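Local coordinates for nuclear fusion protein BIK1 (Saccharomyces cerevisiae, PDB 6FC6) that binds microtubules and kinesin, carries a CAP-Gly domain and is required for nuclear fusion, chromosome disjunction and nuclear segregation during mitosis, at residues Arg21-Tyr26 with Ala38-Leu42. Sequence-based numbering, arbitrary orientation.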
ATOM      1  N   ARG A  21       5.614   1.022  10.555  1.00 33.38           N
ATOM      2  CA  ARG A  21       4.802   2.144  10.143  1.00 34.96           C
ATOM      3  C   ARG A  21       4.902   2.303   8.611  1.00 32.65           C
ATOM      4  O   ARG A  21       5.984   2.271   8.061  1.00 30.81           O
ATOM      5  CB  ARG A  21       5.289   3.365  10.841  1.00 37.62           C
ATOM      6  CG  ARG A  21       4.438   4.606  10.699  1.00 48.61           C
ATOM      7  CD  ARG A  21       5.051   5.686  11.600  1.00 56.70           C
ATOM      8  NE  ARG A  21       4.134   6.771  11.933  1.00 62.26           N
ATOM      9  CZ  ARG A  21       4.289   8.054  11.599  1.00 68.69           C
ATOM     10  NH1 ARG A  21       5.342   8.474  10.893  1.00 68.51           N
ATOM     11  NH2 ARG A  21       3.357   8.944  11.978  1.00 73.53           N
ATOM     12  N   GLY A  22       3.763   2.434   7.936  1.00 28.49           N
ATOM     13  CA  GLY A  22       3.765   2.723   6.510  1.00 30.07           C
ATOM     14  C   GLY A  22       2.754   3.796   6.124  1.00 25.82           C
ATOM     15  O   GLY A  22       1.702   3.890   6.747  1.00 27.59           O
ATOM     16  N   GLN A  23       3.089   4.600   5.123  1.00 23.28           N
ATOM     17  CA  GLN A  23       2.160   5.586   4.616  1.00 22.09           C
ATOM     18  C   GLN A  23       1.325   4.961   3.465  1.00 22.33           C
ATOM     19  O   GLN A  23       1.869   4.432   2.509  1.00 19.35           O
ATOM     20  CB  GLN A  23       2.888   6.822   4.129  1.00 23.63           C
ATOM     21  CG  GLN A  23       1.934   7.979   3.872  1.00 24.99           C
ATOM     22  CD  GLN A  23       2.608   9.211   3.346  1.00 31.34           C
ATOM     23  OE1 GLN A  23       3.642   9.126   2.771  1.00 32.51           O
ATOM     24  NE2 GLN A  23       2.010  10.362   3.574  1.00 29.90           N
ATOM     25  N   LEU A  24       0.009   5.064   3.567  1.00 21.78           N
ATOM     26  CA  LEU A  24      -0.881   4.552   2.529  1.00 21.61           C
ATOM     27  C   LEU A  24      -0.806   5.488   1.294  1.00 20.78           C
ATOM     28  O   LEU A  24      -1.085   6.671   1.383  1.00 23.31           O
ATOM     29  CB  LEU A  24      -2.287   4.460   3.058  1.00 21.61           C
ATOM     30  CG  LEU A  24      -3.319   3.970   1.999  1.00 20.18           C
ATOM     31  CD1 LEU A  24      -3.036   2.510   1.693  1.00 19.69           C
ATOM     32  CD2 LEU A  24      -4.764   4.134   2.509  1.00 22.17           C
ATOM     33  N   LYS A  25      -0.438   4.938   0.163  1.00 19.12           N
ATOM     34  CA  LYS A  25      -0.305   5.744  -1.052  1.00 22.29           C
ATOM     35  C   LYS A  25      -1.219   5.373  -2.236  1.00 21.12           C
ATOM     36  O   LYS A  25      -1.289   6.128  -3.200  1.00 20.57           O
ATOM     37  CB  LYS A  25       1.158   5.799  -1.482  1.00 23.28           C
ATOM     38  CG  LYS A  25       1.986   6.292  -0.307  1.00 29.93           C
ATOM     39  CD  LYS A  25       3.254   6.959  -0.679  1.00 36.64           C
ATOM     40  CE  LYS A  25       3.052   8.432  -0.749  1.00 39.40           C
ATOM     41  NZ  LYS A  25       4.281   8.981  -1.319  1.00 43.90           N
ATOM     42  N   TYR A  26      -1.810   4.193  -2.193  1.00 19.76           N
ATOM     43  CA  TYR A  26      -2.605   3.708  -3.314  1.00 20.24           C
ATOM     44  C   TYR A  26      -3.562   2.692  -2.799  1.00 22.35           C
ATOM     45  O   TYR A  26      -3.185   1.885  -1.897  1.00 18.75           O
ATOM     46  CB  TYR A  26      -1.710   3.032  -4.375  1.00 20.35           C
ATOM     47  CG  TYR A  26      -2.488   2.380  -5.477  1.00 20.14           C
ATOM     48  CD1 TYR A  26      -3.107   3.140  -6.505  1.00 19.54           C
ATOM     49  CD2 TYR A  26      -2.625   1.046  -5.515  1.00 20.55           C
ATOM     50  CE1 TYR A  26      -3.825   2.514  -7.489  1.00 20.53           C
ATOM     51  CE2 TYR A  26      -3.350   0.428  -6.528  1.00 18.74           C
ATOM     52  CZ  TYR A  26      -3.938   1.184  -7.504  1.00 20.46           C
ATOM     53  OH  TYR A  26      -4.639   0.488  -8.513  1.00 24.57           O
ATOM     54  N   ALA A  38      -3.441  -2.468  -1.090  1.00 20.06           N
ATOM     55  CA  ALA A  38      -2.987  -1.194  -0.563  1.00 20.50           C
ATOM     56  C   ALA A  38      -1.537  -1.072  -0.990  1.00 21.15           C
ATOM     57  O   ALA A  38      -0.762  -1.994  -0.765  1.00 23.60           O
ATOM     58  CB  ALA A  38      -3.082  -1.211   0.931  1.00 21.05           C
ATOM     59  N   GLY A  39      -1.163   0.044  -1.573  1.00 19.83           N
ATOM     60  CA  GLY A  39       0.210   0.360  -1.837  1.00 19.28           C
ATOM     61  C   GLY A  39       0.665   1.274  -0.715  1.00 19.41           C
ATOM     62  O   GLY A  39       0.057   2.337  -0.474  1.00 20.02           O
ATOM     63  N   VAL A  40       1.726   0.855  -0.028  1.00 20.05           N
ATOM     64  CA  VAL A  40       2.263   1.617   1.075  1.00 19.18           C
ATOM     65  C   VAL A  40       3.729   1.931   0.902  1.00 18.46           C
ATOM     66  O   VAL A  40       4.458   1.186   0.295  1.00 19.28           O
ATOM     67  CB  VAL A  40       2.061   0.912   2.440  1.00 22.73           C
ATOM     68  CG1 VAL A  40       0.642   0.479   2.677  1.00 22.79           C
ATOM     69  CG2 VAL A  40       2.928  -0.307   2.573  1.00 25.98           C
ATOM     70  N   ASP A  41       4.172   3.028   1.480  1.00 18.30           N
ATOM     71  CA  ASP A  41       5.552   3.356   1.463  1.00 18.41           C
ATOM     72  C   ASP A  41       6.055   3.104   2.924  1.00 21.52           C
ATOM     73  O   ASP A  41       5.609   3.778   3.863  1.00 21.12           O
ATOM     74  CB  ASP A  41       5.727   4.804   1.110  1.00 19.99           C
ATOM     75  CG  ASP A  41       7.226   5.198   0.971  1.00 20.94           C
ATOM     76  OD1 ASP A  41       8.079   4.442   1.424  1.00 22.32           O
ATOM     77  OD2 ASP A  41       7.540   6.284   0.392  1.00 24.12           O
ATOM     78  N   LEU A  42       6.970   2.171   3.090  1.00 20.97           N
ATOM     79  CA  LEU A  42       7.474   1.835   4.462  1.00 23.76           C
ATOM     80  C   LEU A  42       8.630   2.744   4.933  1.00 23.90           C
ATOM     81  O   LEU A  42       9.135   2.555   6.012  1.00 27.60           O
ATOM     82  CB  LEU A  42       7.898   0.399   4.503  1.00 23.15           C
ATOM     83  CG  LEU A  42       6.809  -0.581   4.139  1.00 25.96           C
ATOM     84  CD1 LEU A  42       7.325  -1.948   3.840  1.00 30.19           C
ATOM     85  CD2 LEU A  42       5.775  -0.669   5.246  1.00 29.37           C
TER
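A38 meets L24 on the buried face of a beta hairpin, where its CB lies 3.8 Å from L24 CD1. The A38 CA also makes a CA-H...O contact with Y26 O. G39 comes next and faces two residues, K25 and Y26, a classic beta bulge. G39 O takes a short bond from K25 N (2.7 Å) and a weak one from Y26 N. G39 N returns a bond to Y26 O (2.8 Å). G39 has no side chain, and Y26 CB lies against its backbone. The edge of the Y26 ring is turned to G39 N. V40 forms a non-hydrogen-bonded pair with L24, and its CG1 is 4.3 Å from L24 CD1. D41 and Q23 form a hydrogen-bonded pair, D41 N to Q23 O and Q23 N to D41 O (both 2.9 Å). D41 and K25 run alongside each other, with K25 CD 3.7 Å from D41 CB. K25 NZ stays 4.6 Å from D41 OD2, too far for a salt bridge; it bonds Q60 O instead. Chi1 of -176° sets the D41 CG anti to its backbone N, where the carboxylate meets S66 OG and the backbone N of L43 (OD1) and of E62 (OD2). L42 leaves the strand, and its CD2 reaches G22 CA. These are the two central strands of the CAP-Gly sheet, flanked by strands 13-16 and 67-71, with helix 72-81 packed on L24 and A38.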